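Local coordinates for protein SusD homolog (Bacteroides thetaiotaomicron, PDB 3SGH) that probably binds glycans at the cell surface as a SusD-like outer-membrane lipoprotein, working alongside a TonB-dependent transporter that imports them, at residues 252-256 / 415-419; 264-270 / 351-357; 282-286 / 374-378; 286-291 / 382-387; 387-391 / 436-440. One frame throughout, in Å; residues are numbered along the deposited sequence. Where two conformers were deposited one is given.

Contact 1: residues 252-256 / 415-419; sequences NACLV and WIACY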
# COMPACT_ATOMS: atom_id res chain seq x y z
N ASN A 252 1.66 -14.50 -3.40
CA ASN A 252 1.84 -14.19 -4.82
C ASN A 252 3.20 -14.73 -5.29
O ASN A 252 4.23 -14.62 -4.61
CB ASN A 252 1.74 -12.67 -5.02
CG ASN A 252 1.72 -12.23 -6.46
OD1 ASN A 252 2.59 -12.59 -7.26
ND2 ASN A 252 0.78 -11.36 -6.78
N ALA A 253 3.17 -15.38 -6.47
CA ALA A 253 4.34 -15.90 -7.14
C ALA A 253 5.51 -14.93 -7.16
O ALA A 253 6.67 -15.33 -7.07
CB ALA A 253 3.93 -16.19 -8.61
N CYS A 254 5.20 -13.65 -7.36
CA CYS A 254 6.20 -12.63 -7.55
C CYS A 254 7.08 -12.38 -6.30
O CYS A 254 8.26 -12.62 -6.34
CB CYS A 254 5.52 -11.34 -8.01
SG CYS A 254 6.66 -10.00 -8.36
N LEU A 255 6.47 -11.96 -5.17
CA LEU A 255 7.26 -11.76 -3.96
C LEU A 255 7.97 -13.05 -3.52
O LEU A 255 9.15 -13.02 -3.15
CB LEU A 255 6.38 -11.25 -2.82
CG LEU A 255 7.14 -10.93 -1.52
CD1 LEU A 255 8.19 -9.84 -1.74
CD2 LEU A 255 6.12 -10.57 -0.38
N VAL A 256 7.28 -14.19 -3.57
CA VAL A 256 7.88 -15.46 -3.13
C VAL A 256 9.11 -15.79 -3.99
O VAL A 256 10.15 -16.19 -3.50
CB VAL A 256 6.85 -16.64 -3.16
CG1 VAL A 256 7.53 -17.95 -2.79
CG2 VAL A 256 5.64 -16.31 -2.20
N TRP A 415 10.07 -2.96 -0.96
CA TRP A 415 8.89 -3.73 -1.31
C TRP A 415 8.81 -5.03 -0.51
O TRP A 415 7.75 -5.38 0.01
CB TRP A 415 8.89 -3.96 -2.80
CG TRP A 415 7.93 -4.99 -3.28
CD1 TRP A 415 6.56 -4.92 -3.27
CD2 TRP A 415 8.27 -6.20 -3.94
NE1 TRP A 415 6.04 -6.03 -3.89
CE2 TRP A 415 7.08 -6.85 -4.28
CE3 TRP A 415 9.49 -6.82 -4.25
CZ2 TRP A 415 7.08 -8.07 -4.92
CZ3 TRP A 415 9.46 -8.01 -4.93
CH2 TRP A 415 8.28 -8.62 -5.24
N ILE A 416 9.96 -5.68 -0.31
CA ILE A 416 10.00 -6.89 0.49
C ILE A 416 9.69 -6.57 1.94
O ILE A 416 8.92 -7.26 2.59
CB ILE A 416 11.38 -7.59 0.41
CG1 ILE A 416 11.55 -8.12 -0.99
CG2 ILE A 416 11.48 -8.76 1.41
CD1 ILE A 416 13.04 -8.62 -1.29
N ALA A 417 10.22 -5.44 2.42
CA ALA A 417 10.06 -5.03 3.82
C ALA A 417 8.60 -4.64 4.17
O ALA A 417 8.11 -4.98 5.26
CB ALA A 417 10.99 -3.88 4.18
N CYS A 418 7.94 -3.89 3.27
CA CYS A 418 6.60 -3.38 3.55
C CYS A 418 5.62 -4.45 3.17
O CYS A 418 5.10 -4.45 2.07
CB CYS A 418 6.37 -2.09 2.78
SG CYS A 418 7.53 -0.75 3.37
N TYR A 419 5.42 -5.42 4.07
CA TYR A 419 4.65 -6.62 3.78
C TYR A 419 3.80 -7.01 4.98
O TYR A 419 4.32 -7.01 6.14
CB TYR A 419 5.55 -7.82 3.40
CG TYR A 419 4.84 -9.16 3.44
CD1 TYR A 419 4.13 -9.63 2.33
CD2 TYR A 419 4.87 -9.96 4.59
CE1 TYR A 419 3.44 -10.79 2.36
CE2 TYR A 419 4.16 -11.14 4.63
CZ TYR A 419 3.47 -11.55 3.51
OH TYR A 419 2.78 -12.70 3.54
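The first turn of helix 253-261 meets the last turn of helix 403-417, with the CA atoms of Leu-255 and Ile-416 7.1 Å apart, a buried helix-end packing in the alpha-helical SusD-like fold. Leu-255 carries the contact. Its CG stands anti to the backbone N (chi1 -176°), which carries the branch point toward the other helix, where the two methyls meet different partners. CD1 sits over one face of the Trp-415 six-membered ring, 3.7 Å from the centroid and 12° off the normal, a CH-pi contact; the same methyl rests against Ile-416 CG1. Leu-255 CD2 instead reaches the Tyr-419 ring, 3.5 Å from Tyr-419 CD1 and oblique to its plane.

Cys-254 SG makes an oblique sulfur-aromatic contact with the indole, 3.8 Å from Trp-415 CH2. The polar ends of both aromatic residues are satisfied outside the pair: Trp-415 NE1 donates to Ser-47 O, and Tyr-419 OH is bonded to Tyr-270 O. Asn-252 caps the start of helix 253-261, and this capping bond holds the turn that presents Cys-254 and Leu-255: Cys-254 N donates to Asn-252 OD1 at 2.8 Å, nearly straight at 169°, in the carbonyl plane and on a lone pair.

Contact 2: residues 264-270 / 351-357; sequences DPRRPAY and SFEEFGV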
# COMPACT_ATOMS: atom_id res chain seq x y z
N ASP A 264 15.90 -15.75 1.18
CA ASP A 264 15.59 -14.69 2.14
C ASP A 264 15.10 -15.28 3.45
O ASP A 264 14.09 -16.00 3.48
CB ASP A 264 14.53 -13.74 1.55
CG ASP A 264 14.45 -12.40 2.25
OD1 ASP A 264 14.31 -12.36 3.51
OD2 ASP A 264 14.50 -11.36 1.55
N PRO A 265 15.79 -14.95 4.55
CA PRO A 265 15.40 -15.55 5.82
C PRO A 265 14.07 -15.07 6.37
O PRO A 265 13.58 -15.63 7.34
CB PRO A 265 16.53 -15.16 6.78
CG PRO A 265 17.43 -14.30 6.07
CD PRO A 265 17.03 -14.16 4.64
N ARG A 266 13.50 -14.03 5.77
CA ARG A 266 12.15 -13.63 6.16
C ARG A 266 11.06 -14.55 5.64
O ARG A 266 9.93 -14.41 6.07
CB ARG A 266 11.89 -12.20 5.72
CG ARG A 266 12.71 -11.21 6.55
CD ARG A 266 12.65 -9.81 5.89
NE ARG A 266 13.44 -9.83 4.67
CZ ARG A 266 13.86 -8.74 4.03
NH1 ARG A 266 13.51 -7.51 4.46
NH2 ARG A 266 14.62 -8.88 2.96
N ARG A 267 11.37 -15.47 4.71
CA ARG A 267 10.35 -16.35 4.16
C ARG A 267 9.45 -17.03 5.22
O ARG A 267 8.22 -16.92 5.11
CB ARG A 267 10.94 -17.35 3.18
CG ARG A 267 11.35 -16.71 1.81
CD ARG A 267 12.08 -17.72 0.93
NE ARG A 267 13.32 -18.14 1.57
CZ ARG A 267 14.10 -19.12 1.14
NH1 ARG A 267 13.75 -19.82 0.05
NH2 ARG A 267 15.20 -19.43 1.81
N PRO A 268 10.04 -17.70 6.24
CA PRO A 268 9.20 -18.36 7.24
C PRO A 268 8.38 -17.42 8.11
O PRO A 268 7.38 -17.87 8.73
CB PRO A 268 10.19 -19.15 8.11
CG PRO A 268 11.51 -18.54 7.86
CD PRO A 268 11.45 -18.08 6.40
N ALA A 269 8.75 -16.13 8.14
CA ALA A 269 7.96 -15.12 8.87
C ALA A 269 6.81 -14.55 8.01
O ALA A 269 5.87 -13.93 8.52
CB ALA A 269 8.86 -14.04 9.33
N TYR A 270 6.91 -14.74 6.70
CA TYR A 270 5.98 -14.16 5.71
C TYR A 270 4.95 -15.14 5.17
O TYR A 270 3.82 -14.74 4.90
CB TYR A 270 6.78 -13.62 4.53
CG TYR A 270 7.41 -12.24 4.69
CD1 TYR A 270 7.78 -11.74 5.92
CD2 TYR A 270 7.70 -11.45 3.56
CE1 TYR A 270 8.36 -10.49 6.03
CE2 TYR A 270 8.30 -10.23 3.67
CZ TYR A 270 8.63 -9.74 4.90
OH TYR A 270 9.20 -8.50 4.97
N SER A 351 13.54 -4.25 9.02
CA SER A 351 12.58 -5.22 8.49
C SER A 351 12.80 -6.57 9.12
O SER A 351 11.85 -7.24 9.53
CB SER A 351 12.81 -5.32 6.98
OG SER A 351 11.98 -6.31 6.42
N PHE A 352 14.05 -7.00 9.18
CA PHE A 352 14.38 -8.23 9.87
C PHE A 352 13.95 -8.15 11.33
O PHE A 352 13.28 -9.04 11.82
CB PHE A 352 15.88 -8.53 9.84
CG PHE A 352 16.35 -9.23 8.58
CD1 PHE A 352 16.14 -8.70 7.32
CD2 PHE A 352 17.03 -10.43 8.66
CE1 PHE A 352 16.62 -9.37 6.17
CE2 PHE A 352 17.52 -11.04 7.52
CZ PHE A 352 17.30 -10.52 6.29
N GLU A 353 14.33 -7.05 11.99
CA GLU A 353 13.98 -6.86 13.38
C GLU A 353 12.47 -6.89 13.62
O GLU A 353 12.00 -7.51 14.57
CB GLU A 353 14.58 -5.55 13.93
CG GLU A 353 14.40 -5.46 15.44
CD GLU A 353 14.98 -4.19 16.03
OE1 GLU A 353 15.42 -3.31 15.24
OE2 GLU A 353 14.95 -4.07 17.28
N GLU A 354 11.72 -6.18 12.78
CA GLU A 354 10.27 -6.12 12.89
C GLU A 354 9.64 -7.52 12.96
O GLU A 354 8.66 -7.73 13.69
CB GLU A 354 9.71 -5.41 11.67
CG GLU A 354 8.24 -5.10 11.70
CD GLU A 354 7.92 -3.92 12.62
OE1 GLU A 354 8.67 -2.91 12.58
OE2 GLU A 354 6.90 -4.00 13.33
N PHE A 355 10.17 -8.43 12.15
CA PHE A 355 9.64 -9.79 12.05
C PHE A 355 10.41 -10.81 12.89
O PHE A 355 10.12 -11.99 12.80
CB PHE A 355 9.62 -10.22 10.59
CG PHE A 355 8.42 -9.69 9.85
CD1 PHE A 355 8.42 -8.40 9.31
CD2 PHE A 355 7.27 -10.46 9.73
CE1 PHE A 355 7.31 -7.91 8.66
CE2 PHE A 355 6.14 -9.96 9.07
CZ PHE A 355 6.15 -8.68 8.54
N GLY A 356 11.39 -10.37 13.67
CA GLY A 356 12.12 -11.28 14.58
C GLY A 356 13.04 -12.26 13.89
O GLY A 356 13.29 -13.38 14.39
N VAL A 357 13.54 -11.84 12.74
CA VAL A 357 14.39 -12.64 11.90
C VAL A 357 15.85 -12.22 12.11
O VAL A 357 16.16 -11.03 12.20
CB VAL A 357 13.92 -12.49 10.44
CG1 VAL A 357 14.82 -13.23 9.51
CG2 VAL A 357 12.45 -12.99 10.36
O HOH W 1 9.35 -6.38 7.02
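Arg-266 starts with CG anti to its carbonyl carbon and its chain bends at chi3 (-71°), which brings a face of its guanidinium over Phe-352 CE1 and points NH1 at Ser-351; the serine answers with OG turned anti to its own N. Arg-266 NH1 donates to Ser-351 OG at 2.8 Å, with the oxygen in the guanidinium plane. Phe-352 CE1 lies 3.5 Å from Arg-266 CZ, over the centre of the guanidinium, the two planes well short of parallel.

The other edge of the same group grips Asp-264 side-on. Arg-266 NE reaches Asp-264 OD1 at 2.9 Å, almost straight at 174°, while NH2 reaches OD2; both oxygens use their syn lone pairs. The anti lone pair of OD1 takes Arg-266 N, so the carboxylate also fixes the turn before helix 267-270.

The rest of the contact is largely apolar. Pro-265 CG packs 3.6 Å from Phe-352 CE2, and Val-357 spreads its methyls over Pro-265 and Ala-269. Tyr-270 presents its edge to the face of Phe-355, with CE1 over the ring centre, a T-shaped pair with planes at 58°. Tyr-270 OH is bonded to Ile-416 O and also accepts a hydrogen bond from a water that meets Ser-351 OG as well. A Schellman motif at Gly-356 ends helix 340-354 and turns Val-357 back onto the contact.

With NE, NH1 and NH2 all bonded, NH2 to Gln-413 as well, the arginine is held against rotation, and its buried charge is probably balanced by Asp-264.

Contact 3: residues 282-286 / 374-378; sequences YVGVR and YVDNL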
# COMPACT_ATOMS: atom_id res chain seq x y z
N TYR A 282 8.58 -22.80 -0.57
CA TYR A 282 7.65 -21.72 -0.71
C TYR A 282 7.34 -21.58 -2.17
O TYR A 282 8.23 -21.48 -2.98
CB TYR A 282 8.25 -20.41 -0.13
CG TYR A 282 8.62 -20.57 1.32
CD1 TYR A 282 7.66 -20.44 2.32
CD2 TYR A 282 9.92 -20.92 1.69
CE1 TYR A 282 7.98 -20.64 3.68
CE2 TYR A 282 10.25 -21.09 3.06
CZ TYR A 282 9.27 -20.95 4.02
OH TYR A 282 9.61 -21.13 5.33
N VAL A 283 6.04 -21.65 -2.49
CA VAL A 283 5.54 -21.52 -3.85
C VAL A 283 4.30 -20.64 -3.84
O VAL A 283 3.25 -20.97 -3.24
CB VAL A 283 5.22 -22.89 -4.51
CG1 VAL A 283 4.71 -22.68 -5.93
CG2 VAL A 283 6.47 -23.87 -4.51
N GLY A 284 4.43 -19.48 -4.49
CA GLY A 284 3.29 -18.56 -4.66
C GLY A 284 2.40 -18.91 -5.83
O GLY A 284 2.72 -19.80 -6.63
N VAL A 285 1.29 -18.19 -5.93
CA VAL A 285 0.30 -18.32 -7.00
C VAL A 285 0.47 -17.22 -8.01
O VAL A 285 0.57 -16.05 -7.64
CB VAL A 285 -1.15 -18.32 -6.43
CG1 VAL A 285 -2.20 -18.50 -7.60
CG2 VAL A 285 -1.29 -19.38 -5.36
N ARG A 286 0.52 -17.57 -9.30
CA ARG A 286 0.60 -16.56 -10.34
C ARG A 286 -0.75 -15.80 -10.40
O ARG A 286 -1.80 -16.41 -10.65
CB ARG A 286 0.93 -17.21 -11.68
CG ARG A 286 1.09 -16.22 -12.83
CD ARG A 286 2.45 -15.46 -12.77
NE ARG A 286 2.48 -14.47 -13.84
CZ ARG A 286 2.75 -14.70 -15.12
NH1 ARG A 286 3.16 -15.87 -15.53
NH2 ARG A 286 2.64 -13.71 -16.01
N TYR A 374 9.97 -18.07 -11.56
CA TYR A 374 8.84 -18.74 -10.99
C TYR A 374 8.50 -19.96 -11.81
O TYR A 374 8.42 -19.85 -13.03
CB TYR A 374 7.64 -17.81 -11.02
CG TYR A 374 6.38 -18.49 -10.56
CD1 TYR A 374 6.22 -18.87 -9.24
CD2 TYR A 374 5.34 -18.73 -11.45
CE1 TYR A 374 5.07 -19.52 -8.83
CE2 TYR A 374 4.17 -19.36 -11.03
CZ TYR A 374 4.05 -19.74 -9.71
OH TYR A 374 2.91 -20.38 -9.29
N VAL A 375 8.29 -21.09 -11.15
CA VAL A 375 7.76 -22.29 -11.79
C VAL A 375 6.53 -22.72 -11.02
O VAL A 375 6.48 -22.62 -9.78
CB VAL A 375 8.78 -23.44 -11.89
CG1 VAL A 375 9.89 -23.11 -12.93
CG2 VAL A 375 9.38 -23.76 -10.54
N ASP A 376 5.53 -23.19 -11.76
CA ASP A 376 4.34 -23.74 -11.18
C ASP A 376 4.21 -25.20 -11.58
O ASP A 376 3.61 -25.54 -12.61
CB ASP A 376 3.13 -22.95 -11.60
CG ASP A 376 1.85 -23.41 -10.86
OD1 ASP A 376 1.91 -24.44 -10.10
OD2 ASP A 376 0.78 -22.76 -11.06
N ASN A 377 4.83 -26.06 -10.76
CA ASN A 377 4.88 -27.49 -10.99
C ASN A 377 4.02 -28.26 -10.00
O ASN A 377 3.96 -29.49 -10.09
CB ASN A 377 6.33 -27.98 -10.82
CG ASN A 377 7.21 -27.51 -11.92
OD1 ASN A 377 6.77 -27.35 -13.09
ND2 ASN A 377 8.45 -27.20 -11.57
N LEU A 378 3.38 -27.58 -9.06
CA LEU A 378 2.68 -28.30 -7.98
C LEU A 378 1.45 -29.03 -8.49
O LEU A 378 1.13 -30.13 -8.01
CB LEU A 378 2.30 -27.32 -6.85
CG LEU A 378 3.44 -26.56 -6.16
CD1 LEU A 378 2.84 -25.78 -4.98
CD2 LEU A 378 4.59 -27.50 -5.72
O HOH W 2 -0.07 -20.12 -10.35
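Tyr-374 reaches across to the backbone of 282-286 and donates its hydroxyl to Gly-284 O, 2.7 Å from Tyr-374 OH, from a position tilted 26° out of the carbonyl plane. This is the close, buried part of the contact. With CG anti to the backbone N (chi1 174°), the ring extends toward the other segment, and its two sides meet different neighbours: CE1 lies 3.2 Å from Gly-284 O, whereas CE2 touches Arg-286 CB at 3.9 Å. Gly-284 has no side chain, and the phenol lies close against its carbonyl. A water adds a second link, accepting from Arg-286 N at 2.8 Å and donating to Asp-376 OD2. Asp-376 has further partners in Tyr-301 and His-382.

On the partly exposed side, Val-283 and Leu-378 meet tip to tip in an ordinary apolar touch, Val-283 CG1 3.7 Å from Leu-378 CD1. The fit is looser toward the ring, where Val-283 CG1 stays 4.3 Å from Tyr-374 CE1. Val-375 is exposed and points away.

Neither segment is helix or strand; both lie in long loops, and the touching parts run 109° apart. Backbone bonds tie Val-285 to Ala-251 of strand 249-251 and to Ala-253 of helix 253-261, and Tyr-374 packs on Ala-253 and Ser-257 of that helix.

Contact 4: residues 286-291 / 382-387; sequences RSGSAE and HTGNNY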
# COMPACT_ATOMS: atom_id res chain seq x y z
N ARG A 286 0.52 -17.57 -9.30
CA ARG A 286 0.60 -16.56 -10.34
C ARG A 286 -0.75 -15.80 -10.40
O ARG A 286 -1.80 -16.41 -10.65
CB ARG A 286 0.93 -17.21 -11.68
CG ARG A 286 1.09 -16.22 -12.83
CD ARG A 286 2.45 -15.46 -12.77
NE ARG A 286 2.48 -14.47 -13.84
CZ ARG A 286 2.75 -14.70 -15.12
NH1 ARG A 286 3.16 -15.87 -15.53
NH2 ARG A 286 2.64 -13.71 -16.01
N SER A 287 -0.68 -14.48 -10.24
CA SER A 287 -1.85 -13.63 -10.31
C SER A 287 -2.12 -13.45 -11.80
O SER A 287 -1.17 -13.25 -12.58
CB SER A 287 -1.57 -12.29 -9.65
OG SER A 287 -2.72 -11.48 -9.67
N GLY A 288 -3.36 -13.62 -12.22
CA GLY A 288 -3.65 -13.54 -13.63
C GLY A 288 -3.12 -14.80 -14.35
O GLY A 288 -2.45 -14.70 -15.38
N SER A 289 -3.43 -15.96 -13.80
CA SER A 289 -2.88 -17.24 -14.29
C SER A 289 -3.37 -17.62 -15.68
O SER A 289 -4.39 -17.10 -16.16
CB SER A 289 -3.22 -18.32 -13.24
OG SER A 289 -4.58 -18.22 -12.85
N ALA A 290 -2.65 -18.54 -16.32
CA ALA A 290 -3.01 -19.04 -17.64
C ALA A 290 -4.39 -19.67 -17.62
O ALA A 290 -5.13 -19.55 -18.58
CB ALA A 290 -1.97 -20.02 -18.16
N GLU A 291 -4.71 -20.39 -16.55
CA GLU A 291 -6.05 -20.90 -16.34
C GLU A 291 -6.89 -20.00 -15.40
O GLU A 291 -6.35 -19.27 -14.55
CB GLU A 291 -5.97 -22.33 -15.80
CG GLU A 291 -5.86 -22.52 -14.29
CD GLU A 291 -4.61 -21.91 -13.63
OE1 GLU A 291 -3.59 -21.65 -14.35
OE2 GLU A 291 -4.63 -21.77 -12.37
N HIS A 382 0.27 -26.63 -15.40
CA HIS A 382 0.33 -25.22 -14.98
C HIS A 382 1.56 -24.48 -15.48
O HIS A 382 1.82 -23.34 -15.02
CB HIS A 382 0.28 -25.09 -13.45
CG HIS A 382 -1.10 -25.06 -12.86
ND1 HIS A 382 -1.41 -24.30 -11.75
CD2 HIS A 382 -2.24 -25.73 -13.19
CE1 HIS A 382 -2.69 -24.48 -11.45
NE2 HIS A 382 -3.23 -25.31 -12.33
N THR A 383 2.37 -25.10 -16.34
CA THR A 383 3.62 -24.45 -16.77
C THR A 383 3.43 -23.17 -17.58
O THR A 383 4.38 -22.43 -17.74
CB THR A 383 4.60 -25.38 -17.51
OG1 THR A 383 4.07 -25.68 -18.81
CG2 THR A 383 4.87 -26.64 -16.69
N GLY A 384 2.22 -22.90 -18.05
CA GLY A 384 1.88 -21.62 -18.66
C GLY A 384 1.89 -20.46 -17.66
O GLY A 384 1.86 -19.29 -18.06
N ASN A 385 1.99 -20.80 -16.36
CA ASN A 385 2.17 -19.82 -15.31
C ASN A 385 3.62 -19.48 -15.04
O ASN A 385 3.90 -18.52 -14.31
CB ASN A 385 1.50 -20.30 -14.01
CG ASN A 385 0.01 -20.36 -14.15
OD1 ASN A 385 -0.58 -19.49 -14.79
ND2 ASN A 385 -0.60 -21.34 -13.55
N ASN A 386 4.56 -20.24 -15.62
CA ASN A 386 5.96 -20.01 -15.34
C ASN A 386 6.39 -18.61 -15.80
O ASN A 386 5.89 -18.10 -16.78
CB ASN A 386 6.85 -21.07 -16.01
CG ASN A 386 6.68 -22.48 -15.46
OD1 ASN A 386 5.89 -22.75 -14.55
ND2 ASN A 386 7.49 -23.38 -16.01
N TYR A 387 7.33 -17.99 -15.09
CA TYR A 387 7.72 -16.63 -15.39
C TYR A 387 9.20 -16.37 -15.13
O TYR A 387 9.73 -16.74 -14.08
CB TYR A 387 6.81 -15.63 -14.65
CG TYR A 387 6.87 -14.20 -15.18
CD1 TYR A 387 6.15 -13.79 -16.30
CD2 TYR A 387 7.68 -13.26 -14.55
CE1 TYR A 387 6.25 -12.48 -16.78
CE2 TYR A 387 7.76 -11.96 -15.02
CZ TYR A 387 7.06 -11.59 -16.12
OH TYR A 387 7.19 -10.29 -16.54
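Asn-385 faces the 286-291 loop from a short 3-10 turn, and each atom of its side chain has a partner there. CB rests on Arg-286 CB at 3.9 Å. CG leaves anti to the carbonyl carbon (chi1 -66°), carrying the amide in between Ala-290 and Glu-291. OD1 accepts from Ala-290 N at 2.7 Å, nearly straight at 168° and in the carbonyl plane, and also lies against Ser-289 CA and CB. Asn-385 ND2 donates to Glu-291 OE1 at 3.1 Å, meeting the syn lone pair of the carboxylate. The same nitrogen has Asp-376 as a second acceptor.

The carboxylate of Glu-291 stacks on the His-382 ring, planes 30° apart, with Glu-291 OE2 3.5 Å from His-382 CE1; Tyr-298 OH binds OE2, and Asp-376 holds His-382 ND1. At the other end, Arg-286 NH1 donates to Asn-385 O at 3.0 Å, from well above the carbonyl plane. Tyr-387 CD1 covers one face of this guanidinium, 3.5 Å from Arg-286 NH2, while NH2 itself goes to Pro-439 O.

Here the amide of an asparagine on a 3-10 turn ties two long loops together, taking a backbone N-H and giving to a carboxylate, on the loop-rich side of the SusD-like fold.

Contact 5: residues 387-391 / 436-440; sequences YTNQS and RIFPA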
# COMPACT_ATOMS: atom_id res chain seq x y z
N TYR A 387 7.33 -17.99 -15.09
CA TYR A 387 7.72 -16.63 -15.39
C TYR A 387 9.20 -16.37 -15.13
O TYR A 387 9.73 -16.74 -14.08
CB TYR A 387 6.81 -15.63 -14.65
CG TYR A 387 6.87 -14.20 -15.18
CD1 TYR A 387 6.15 -13.79 -16.30
CD2 TYR A 387 7.68 -13.26 -14.55
CE1 TYR A 387 6.25 -12.48 -16.78
CE2 TYR A 387 7.76 -11.96 -15.02
CZ TYR A 387 7.06 -11.59 -16.12
OH TYR A 387 7.19 -10.29 -16.54
N THR A 388 9.86 -15.77 -16.11
CA THR A 388 11.26 -15.35 -15.98
C THR A 388 11.33 -13.98 -15.30
O THR A 388 10.77 -12.99 -15.79
CB THR A 388 11.97 -15.31 -17.35
OG1 THR A 388 11.83 -16.57 -18.04
CG2 THR A 388 13.44 -14.95 -17.14
N ASN A 389 11.98 -13.93 -14.15
CA ASN A 389 12.09 -12.67 -13.41
C ASN A 389 12.87 -11.66 -14.22
O ASN A 389 13.96 -11.97 -14.75
CB ASN A 389 12.76 -12.93 -12.05
CG ASN A 389 12.44 -11.90 -11.05
OD1 ASN A 389 12.57 -10.70 -11.32
ND2 ASN A 389 12.05 -12.34 -9.85
N GLN A 390 12.34 -10.45 -14.35
CA GLN A 390 13.00 -9.49 -15.17
C GLN A 390 14.00 -8.69 -14.37
O GLN A 390 14.75 -7.94 -14.96
CB GLN A 390 12.01 -8.61 -15.92
CG GLN A 390 11.16 -9.43 -16.90
CD GLN A 390 10.34 -8.57 -17.86
OE1 GLN A 390 10.36 -7.33 -17.80
NE2 GLN A 390 9.62 -9.23 -18.76
N SER A 391 14.05 -8.90 -13.05
CA SER A 391 15.08 -8.28 -12.22
C SER A 391 16.33 -9.13 -12.00
O SER A 391 16.24 -10.36 -11.80
CB SER A 391 14.49 -7.92 -10.85
OG SER A 391 15.38 -7.16 -10.07
N ARG A 436 9.82 -4.81 -10.14
CA ARG A 436 9.31 -5.37 -11.38
C ARG A 436 8.27 -6.46 -11.12
O ARG A 436 8.52 -7.66 -11.25
CB ARG A 436 10.44 -5.88 -12.25
CG ARG A 436 11.59 -4.88 -12.44
CD ARG A 436 12.59 -5.43 -13.40
NE ARG A 436 13.84 -4.67 -13.38
CZ ARG A 436 14.41 -4.08 -14.44
NH1 ARG A 436 13.85 -4.14 -15.64
NH2 ARG A 436 15.55 -3.44 -14.30
N ILE A 437 7.07 -5.99 -10.80
CA ILE A 437 5.94 -6.85 -10.43
C ILE A 437 5.49 -7.69 -11.62
O ILE A 437 5.30 -7.17 -12.74
CB ILE A 437 4.73 -6.01 -9.94
CG1 ILE A 437 5.11 -5.19 -8.71
CG2 ILE A 437 3.55 -6.90 -9.64
CD1 ILE A 437 5.83 -6.04 -7.63
N PHE A 438 5.33 -8.98 -11.39
CA PHE A 438 4.88 -9.87 -12.46
C PHE A 438 3.48 -9.48 -12.96
O PHE A 438 2.53 -9.47 -12.18
CB PHE A 438 4.79 -11.31 -11.97
CG PHE A 438 6.07 -11.94 -11.52
CD1 PHE A 438 7.30 -11.31 -11.59
CD2 PHE A 438 6.03 -13.28 -11.11
CE1 PHE A 438 8.46 -11.99 -11.14
CE2 PHE A 438 7.15 -13.94 -10.71
CZ PHE A 438 8.37 -13.33 -10.73
N PRO A 439 3.35 -9.24 -14.27
CA PRO A 439 2.02 -8.91 -14.81
C PRO A 439 1.19 -10.17 -14.96
O PRO A 439 1.70 -11.28 -14.83
CB PRO A 439 2.35 -8.38 -16.19
CG PRO A 439 3.55 -9.17 -16.61
CD PRO A 439 4.38 -9.28 -15.33
N ALA A 440 -0.09 -10.00 -15.27
CA ALA A 440 -0.96 -11.08 -15.68
C ALA A 440 -0.36 -11.80 -16.89
O ALA A 440 0.39 -11.19 -17.69
CB ALA A 440 -2.35 -10.50 -16.02
O HOH W 3 10.05 -9.38 -12.79
O HOH W 4 11.29 -5.14 -16.55
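Aromatic and apolar packing comes first: Tyr-387 and Phe-438 run alongside in opposite senses, ring centroids 4.5 Å apart and planes at 42°, an oblique pair. Tyr-387 CD2 lies over the centre of the phenylalanine ring, and Tyr-387 CE2 comes 3.5 Å from Phe-438 CD1. Beyond the ring, the tyrosine lies crosswise to Pro-439, with Tyr-387 OH 3.2 Å from Pro-439 CD. The amide of Asn-389 stands nearly perpendicular to the Phe-438 ring at its edge, Asn-389 ND2 3.8 Å from Phe-438 CE1; that nitrogen is bonded to Gly-372 O.

Charged and polar groups lie at the other end. Arg-436 stretches out straight as far as NE, passing along Gln-390, whose O sits over one face of the guanidinium, 3.7 Å from Arg-436 NE. The charge itself is met by Glu-408, which also binds Ser-391 OG.

Water makes the cross-links in place of direct hydrogen bonds. One accepts from Gln-390 N and donates to Arg-436 O at 2.8 Å; a second donates to Gln-390 OE1 and accepts from Arg-436 NH1 at 2.9 Å.

Within 387-391, Asn-389 OD1 accepts from Ser-391 N at 2.9 Å: an Asx turn, bending one of two loop segments that run roughly antiparallel without forming a sheet.

How the contacts relate
Contact 1 is the fully buried one, a helix-to-helix packing without a hydrogen bond across it; the other four are partly buried. Contact 2 shares its surroundings, with Tyr-270 and Tyr-419 stacked and bonded between them, but adds an arginine, paired with an aspartate of its own segment, that bonds across to a serine. Contacts 3 and 4 join the same two loops, share Arg-286 and are cross-linked through Asp-376; there side-chain-to-backbone bonds prevail, with water helping in contact 3. Contact 5 shares Tyr-387 with contact 4 and replaces direct bonds by ring packing and waters. Helix 253-261 touches contacts 2, 3 and 5; contacts 2 and 4 are farthest apart, about 27 Å between centres.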